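Local coordinates for protein putative nitroreductase (Thermotoga maritima, PDB 1VKW) that is a putative nitroreductase, probably an oxidoreductase of the FMN-dependent nitroreductase clan, whose substrate is not established, at residues A[158-164]-A[176-182]; A[74-78]-A[206-212]. All coordinates share one frame; numbering follows the deposited sequence.

From the N terminus, the chain first reaches helix 74-93, whose opening turn is 74-78; its partner 206-212, the ends of strands 203-207 and 211-215 with the turn that joins them, comes 128 residues later, so contact 2 closes a long loop. Contact 1 is nested wholly inside that loop: 158-164 leads into strand 165-168, and the hairpin 165-176 brings the chain back to 176-182, where helix 180-198 starts. The two contacts are neighbours, with centres about 12 Å apart. Ser176 OG probably bonds to Thr211 OG1, and Ser177 N to the backbone O of Asp210, while Pro180 packs on Phe74 and Val78. Two helix starts and one antiparallel sheet are thus joined.

Contact 1. Residues A[158-164]-A[176-182]; sequences ALNRQPW and SSERPVD
Asp182 receives the incoming loop with both its carboxylate and its backbone. Asp182 OD1 takes the N-H of Ala158 at 3.0 Å, approached from above the carboxylate plane, while OD2 forms a salt bridge to Arg161 whose bonds, from NE and NH2, are both weak (3.5 Å from Arg161 NH2 to Asp182 OD2). A water bridges the same two groups, accepting from Arg161 NH2 and donating to Asp182 OD2. The Arg161 guanidinium also lies flat on that of Arg179, planes 8° apart and centres 3.9 Å apart; with Asp182 OD2 at the edge of the Arg161 group, the carboxylate would offset part of the like charge. Trp164 turns its edge to the same residue, NE1 giving a bond of 3.2 Å to Asp182 O from above the carbonyl plane.

Helix 180-198 starts here, a short link after strand 172-176, with Arg179 at its N-cap position. Two residues before the N-cap, Ser177 OG, anti to its own backbone N (chi1 -174°) and thereby set toward Pro163, donates to Pro163 O at 2.6 Å and accepts from Arg179 N, making an ST turn. Pro163, centre of an inverse gamma turn, sets its CG 3.5 Å from Asp182 CB. Farther out, the side chains of Gln162 and Asn160 bond to the backbone N of Arg128 and O of Lys126.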
loop_
_atom_site.group_PDB
_atom_site.type_symbol
_atom_site.label_atom_id
_atom_site.label_comp_id
_atom_site.label_asym_id
_atom_site.label_seq_id
_atom_site.Cartn_x
_atom_site.Cartn_y
_atom_site.Cartn_z
ATOM N N ALA A 158 6.475 2.123 9.028
ATOM C CA ALA A 158 7.382 1.562 10.012
ATOM C C ALA A 158 7.190 2.220 11.376
ATOM O O ALA A 158 7.283 3.448 11.494
ATOM C CB ALA A 158 8.820 1.733 9.551
ATOM N N LEU A 159 6.911 1.397 12.386
ATOM C CA LEU A 159 6.673 1.843 13.771
ATOM C C LEU A 159 5.551 2.886 13.938
ATOM O O LEU A 159 5.526 3.610 14.933
ATOM C CB LEU A 159 7.974 2.387 14.392
ATOM C CG LEU A 159 9.146 1.419 14.527
ATOM C CD1 LEU A 159 10.264 2.062 15.350
ATOM C CD2 LEU A 159 8.702 0.112 15.164
ATOM N N ASN A 160 4.610 2.917 12.992
ATOM C CA ASN A 160 3.551 3.934 12.938
ATOM C C ASN A 160 4.037 5.384 13.055
ATOM O O ASN A 160 3.345 6.262 13.584
ATOM C CB ASN A 160 2.452 3.662 13.973
ATOM C CG ASN A 160 1.131 4.340 13.611
ATOM O OD1 ASN A 160 0.810 4.510 12.433
ATOM N ND2 ASN A 160 0.367 4.742 14.626
ATOM N N ARG A 161 5.208 5.663 12.507
ATOM C CA ARG A 161 5.733 7.009 12.657
ATOM C C ARG A 161 5.099 7.995 11.697
ATOM O O ARG A 161 5.232 9.191 11.913
ATOM C CB ARG A 161 7.240 7.041 12.563
ATOM C CG ARG A 161 7.815 6.681 11.236
ATOM C CD ARG A 161 9.289 6.347 11.355
ATOM N NE ARG A 161 9.754 5.510 10.259
ATOM C CZ ARG A 161 10.938 4.918 10.221
ATOM N NH1 ARG A 161 11.808 5.084 11.204
ATOM N NH2 ARG A 161 11.255 4.173 9.179
ATOM N N GLN A 162 4.429 7.497 10.651
ATOM C CA GLN A 162 3.576 8.316 9.770
ATOM C C GLN A 162 4.372 9.489 9.214
ATOM O O GLN A 162 3.997 10.645 9.410
ATOM C CB GLN A 162 2.350 8.831 10.536
ATOM C CG GLN A 162 1.465 7.757 11.127
ATOM C CD GLN A 162 0.633 8.251 12.311
ATOM O OE1 GLN A 162 -0.270 9.084 12.150
ATOM N NE2 GLN A 162 0.906 7.707 13.487
ATOM N N PRO A 163 5.480 9.188 8.533
ATOM C CA PRO A 163 6.501 10.192 8.224
ATOM C C PRO A 163 6.211 11.037 6.963
ATOM O O PRO A 163 7.094 11.200 6.124
ATOM C CB PRO A 163 7.757 9.328 8.023
ATOM C CG PRO A 163 7.230 8.043 7.430
ATOM C CD PRO A 163 5.849 7.851 8.007
ATOM N N TRP A 164 5.009 11.592 6.852
ATOM C CA TRP A 164 4.591 12.265 5.610
ATOM C C TRP A 164 4.269 13.729 5.796
ATOM O O TRP A 164 3.640 14.134 6.778
ATOM C CB TRP A 164 3.369 11.577 5.015
ATOM C CG TRP A 164 3.447 10.099 5.023
ATOM C CD1 TRP A 164 4.310 9.320 4.320
ATOM C CD2 TRP A 164 2.609 9.206 5.762
ATOM N NE1 TRP A 164 4.067 7.994 4.583
ATOM C CE2 TRP A 164 3.022 7.895 5.457
ATOM C CE3 TRP A 164 1.546 9.382 6.647
ATOM C CZ2 TRP A 164 2.410 6.765 6.010
ATOM C CZ3 TRP A 164 0.933 8.248 7.195
ATOM C CH2 TRP A 164 1.371 6.967 6.868
ATOM N N SER A 176 6.163 14.361 0.744
ATOM C CA SER A 176 7.587 14.353 1.073
ATOM C C SER A 176 7.825 13.538 2.338
ATOM O O SER A 176 7.022 13.588 3.285
ATOM C CB SER A 176 8.094 15.775 1.303
ATOM O OG SER A 176 7.687 16.655 0.267
ATOM N N SER A 177 8.929 12.795 2.345
ATOM C CA SER A 177 9.353 12.011 3.499
ATOM C C SER A 177 10.845 11.689 3.428
ATOM O O SER A 177 11.392 11.513 2.347
ATOM C CB SER A 177 8.587 10.694 3.550
ATOM O OG SER A 177 8.895 9.979 4.729
ATOM N N GLU A 178 11.469 11.575 4.598
ATOM C CA GLU A 178 12.841 11.067 4.740
ATOM C C GLU A 178 12.922 9.528 4.697
ATOM O O GLU A 178 14.021 8.962 4.720
ATOM C CB GLU A 178 13.450 11.534 6.072
ATOM C CG GLU A 178 13.272 13.009 6.428
ATOM C CD GLU A 178 14.007 13.958 5.495
ATOM O OE1 GLU A 178 14.335 13.581 4.347
ATOM O OE2 GLU A 178 14.251 15.110 5.914
ATOM N N ARG A 179 11.768 8.869 4.666
ATOM C CA ARG A 179 11.662 7.412 4.744
ATOM C C ARG A 179 11.086 6.877 3.436
ATOM O O ARG A 179 9.864 6.865 3.255
ATOM C CB ARG A 179 10.720 7.030 5.887
ATOM C CG ARG A 179 11.143 7.572 7.211
ATOM C CD ARG A 179 12.451 6.993 7.672
ATOM N NE ARG A 179 12.896 7.582 8.915
ATOM C CZ ARG A 179 14.022 7.253 9.522
ATOM N NH1 ARG A 179 14.833 6.333 8.996
ATOM N NH2 ARG A 179 14.344 7.848 10.659
ATOM N N PRO A 180 11.961 6.453 2.525
ATOM C CA PRO A 180 11.543 6.192 1.162
ATOM C C PRO A 180 10.500 5.078 1.048
ATOM O O PRO A 180 9.555 5.217 0.286
ATOM C CB PRO A 180 12.860 5.873 0.432
ATOM C CG PRO A 180 13.845 5.526 1.489
ATOM C CD PRO A 180 13.410 6.237 2.717
ATOM N N VAL A 181 10.619 4.021 1.842
ATOM C CA VAL A 181 9.642 2.923 1.765
ATOM C C VAL A 181 8.255 3.428 2.172
ATOM O O VAL A 181 7.289 3.228 1.447
ATOM C CB VAL A 181 10.055 1.696 2.608
ATOM C CG1 VAL A 181 9.046 0.562 2.438
ATOM C CG2 VAL A 181 11.433 1.212 2.195
ATOM N N ASP A 182 8.188 4.110 3.312
ATOM C CA ASP A 182 6.947 4.716 3.802
ATOM C C ASP A 182 6.379 5.731 2.799
ATOM O O ASP A 182 5.176 5.776 2.582
ATOM C CB ASP A 182 7.174 5.375 5.173
ATOM C CG ASP A 182 7.664 4.377 6.245
ATOM O OD1 ASP A 182 7.180 3.229 6.276
ATOM O OD2 ASP A 182 8.521 4.658 7.106
HETATM O O HOH W 1 10.125 2.558 6.731
HETATM O O HOH W 2 10.038 12.349 7.159
#

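Contact 2. Residues A[74-78]-A[206-212]; sequences FDELV and KRGEDTY
Asp75 OD1 is approached by two side chains from the strand hairpin. Lys206 NZ donates to the syn lone pair of Asp75 OD1 at 2.7 Å, and more weakly to Asp75 OD2 at 3.1 Å, which makes the pair a forked salt bridge. Tyr212 OH lies 3.0 Å from Asp75 OD1, with the carboxylate near the edge of the phenol ring and its plane almost perpendicular to it. A neighbouring ammonium group would be expected to stabilise the negative charge of Asp75. Lys206 spans the gap with an extended chain, CG anti to the backbone N (chi1 -171°), and lays its CB over one face of the Tyr212 ring. The opposite face is taken by Val78, whose CG1 makes a CH-pi contact 4.2 Å from the ring centroid and 19° off the normal, so that the tyrosine is sandwiched between helix and strand.

Phe74 works beside this polar group. Phe74 CE1 comes to 4.1 Å from Tyr212 CE1, which lies at the edge of the phenylalanine ring, while Phe74 CZ packs 3.7 Å from Asp210 CA. The carbonyl oxygen of Glu209 sits above the Phe74 ring, nearer its margin than its centre.

The hairpin belongs to an antiparallel sheet in which strand 211-215 lies between 172-176 and the outermost strand 203-207. Helix 74-93 meets this end of the sheet with its first turn, and there Phe74 and Val78 also touch Pro180 at the start of helix 180-198.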
loop_
_atom_site.group_PDB
_atom_site.type_symbol
_atom_site.label_atom_id
_atom_site.label_comp_id
_atom_site.label_asym_id
_atom_site.label_seq_id
_atom_site.Cartn_x
_atom_site.Cartn_y
_atom_site.Cartn_z
ATOM N N PHE A 74 17.422 5.765 -2.248
ATOM C CA PHE A 74 16.115 6.380 -2.034
ATOM C C PHE A 74 15.038 5.926 -3.046
ATOM O O PHE A 74 13.974 5.404 -2.651
ATOM C CB PHE A 74 16.242 7.909 -2.032
ATOM C CG PHE A 74 15.039 8.611 -1.458
ATOM C CD1 PHE A 74 13.991 9.000 -2.280
ATOM C CD2 PHE A 74 14.960 8.882 -0.093
ATOM C CE1 PHE A 74 12.877 9.651 -1.755
ATOM C CE2 PHE A 74 13.847 9.533 0.441
ATOM C CZ PHE A 74 12.805 9.914 -0.392
ATOM N N ASP A 75 15.309 6.111 -4.339
ATOM C CA ASP A 75 14.289 5.851 -5.379
ATOM C C ASP A 75 13.856 4.376 -5.427
ATOM O O ASP A 75 12.675 4.069 -5.636
ATOM C CB ASP A 75 14.799 6.294 -6.763
ATOM C CG ASP A 75 15.089 7.793 -6.835
ATOM O OD1 ASP A 75 14.494 8.559 -6.044
ATOM O OD2 ASP A 75 15.897 8.297 -7.647
ATOM N N GLU A 76 14.804 3.463 -5.228
ATOM C CA GLU A 76 14.489 2.036 -5.287
ATOM C C GLU A 76 13.646 1.609 -4.095
ATOM O O GLU A 76 12.818 0.704 -4.211
ATOM C CB GLU A 76 15.752 1.178 -5.360
ATOM C CG GLU A 76 16.518 1.279 -6.676
ATOM C CD GLU A 76 17.699 2.227 -6.614
ATOM O OE1 GLU A 76 17.492 3.457 -6.533
ATOM O OE2 GLU A 76 18.848 1.739 -6.657
ATOM N N LEU A 77 13.861 2.244 -2.948
ATOM C CA LEU A 77 13.070 1.935 -1.760
ATOM C C LEU A 77 11.645 2.515 -1.842
ATOM O O LEU A 77 10.701 1.890 -1.368
ATOM C CB LEU A 77 13.784 2.407 -0.496
ATOM C CG LEU A 77 14.974 1.539 -0.072
ATOM C CD1 LEU A 77 15.772 2.252 0.993
ATOM C CD2 LEU A 77 14.527 0.168 0.416
ATOM N N VAL A 78 11.493 3.698 -2.436
ATOM C CA VAL A 78 10.150 4.239 -2.747
ATOM C C VAL A 78 9.405 3.243 -3.644
ATOM O O VAL A 78 8.229 2.951 -3.414
ATOM C CB VAL A 78 10.229 5.652 -3.401
ATOM C CG1 VAL A 78 8.879 6.111 -3.915
ATOM C CG2 VAL A 78 10.735 6.662 -2.414
ATOM N N LYS A 206 9.070 12.501 -9.533
ATOM C CA LYS A 206 9.971 12.827 -8.436
ATOM C C LYS A 206 10.292 14.305 -8.518
ATOM O O LYS A 206 10.532 14.822 -9.603
ATOM C CB LYS A 206 11.267 12.018 -8.495
ATOM C CG LYS A 206 12.122 12.194 -7.251
ATOM C CD LYS A 206 13.553 11.708 -7.429
ATOM C CE LYS A 206 14.234 11.576 -6.056
ATOM N NZ LYS A 206 15.612 11.041 -6.139
ATOM N N ARG A 207 10.277 14.970 -7.366
ATOM C CA ARG A 207 10.572 16.396 -7.252
ATOM C C ARG A 207 11.624 16.600 -6.173
ATOM O O ARG A 207 11.372 16.328 -4.998
ATOM C CB ARG A 207 9.314 17.159 -6.873
ATOM C CG ARG A 207 8.238 17.089 -7.905
ATOM C CD ARG A 207 8.595 17.737 -9.242
ATOM N NE ARG A 207 7.516 17.516 -10.199
ATOM C CZ ARG A 207 6.367 18.180 -10.202
ATOM N NH1 ARG A 207 6.128 19.144 -9.311
ATOM N NH2 ARG A 207 5.448 17.877 -11.110
ATOM N N GLY A 208 12.803 17.071 -6.569
ATOM C CA GLY A 208 13.896 17.300 -5.624
ATOM C C GLY A 208 14.373 16.013 -4.974
ATOM O O GLY A 208 14.393 14.965 -5.614
ATOM N N GLU A 209 14.734 16.094 -3.694
ATOM C CA GLU A 209 15.448 15.010 -3.008
ATOM C C GLU A 209 14.528 13.989 -2.356
ATOM O O GLU A 209 14.870 12.812 -2.290
ATOM C CB GLU A 209 16.385 15.581 -1.925
ATOM C CG GLU A 209 17.437 16.558 -2.446
ATOM C CD GLU A 209 18.275 17.181 -1.337
ATOM O OE1 GLU A 209 18.344 16.605 -0.221
ATOM O OE2 GLU A 209 18.878 18.254 -1.585
ATOM N N ASP A 210 13.375 14.430 -1.857
ATOM C CA ASP A 210 12.541 13.553 -1.021
ATOM C C ASP A 210 11.039 13.759 -1.185
ATOM O O ASP A 210 10.274 13.514 -0.259
ATOM C CB ASP A 210 12.936 13.736 0.445
ATOM C CG ASP A 210 12.634 15.134 0.972
ATOM O OD1 ASP A 210 12.140 16.001 0.222
ATOM O OD2 ASP A 210 12.861 15.449 2.151
ATOM N N THR A 211 10.627 14.185 -2.378
ATOM C CA THR A 211 9.231 14.461 -2.667
ATOM C C THR A 211 8.838 13.769 -3.951
ATOM O O THR A 211 9.610 13.742 -4.908
ATOM C CB THR A 211 9.000 15.974 -2.812
ATOM O OG1 THR A 211 9.358 16.622 -1.595
ATOM C CG2 THR A 211 7.491 16.320 -2.986
ATOM N N TYR A 212 7.631 13.222 -3.959
ATOM C CA TYR A 212 7.016 12.704 -5.174
ATOM C C TYR A 212 5.671 13.384 -5.296
ATOM O O TYR A 212 4.929 13.461 -4.319
ATOM C CB TYR A 212 6.860 11.190 -5.107
ATOM C CG TYR A 212 8.106 10.448 -5.522
ATOM C CD1 TYR A 212 9.174 10.303 -4.645
ATOM C CD2 TYR A 212 8.228 9.913 -6.798
ATOM C CE1 TYR A 212 10.330 9.636 -5.022
ATOM C CE2 TYR A 212 9.376 9.234 -7.183
ATOM C CZ TYR A 212 10.422 9.094 -6.291
ATOM O OH TYR A 212 11.576 8.433 -6.671
#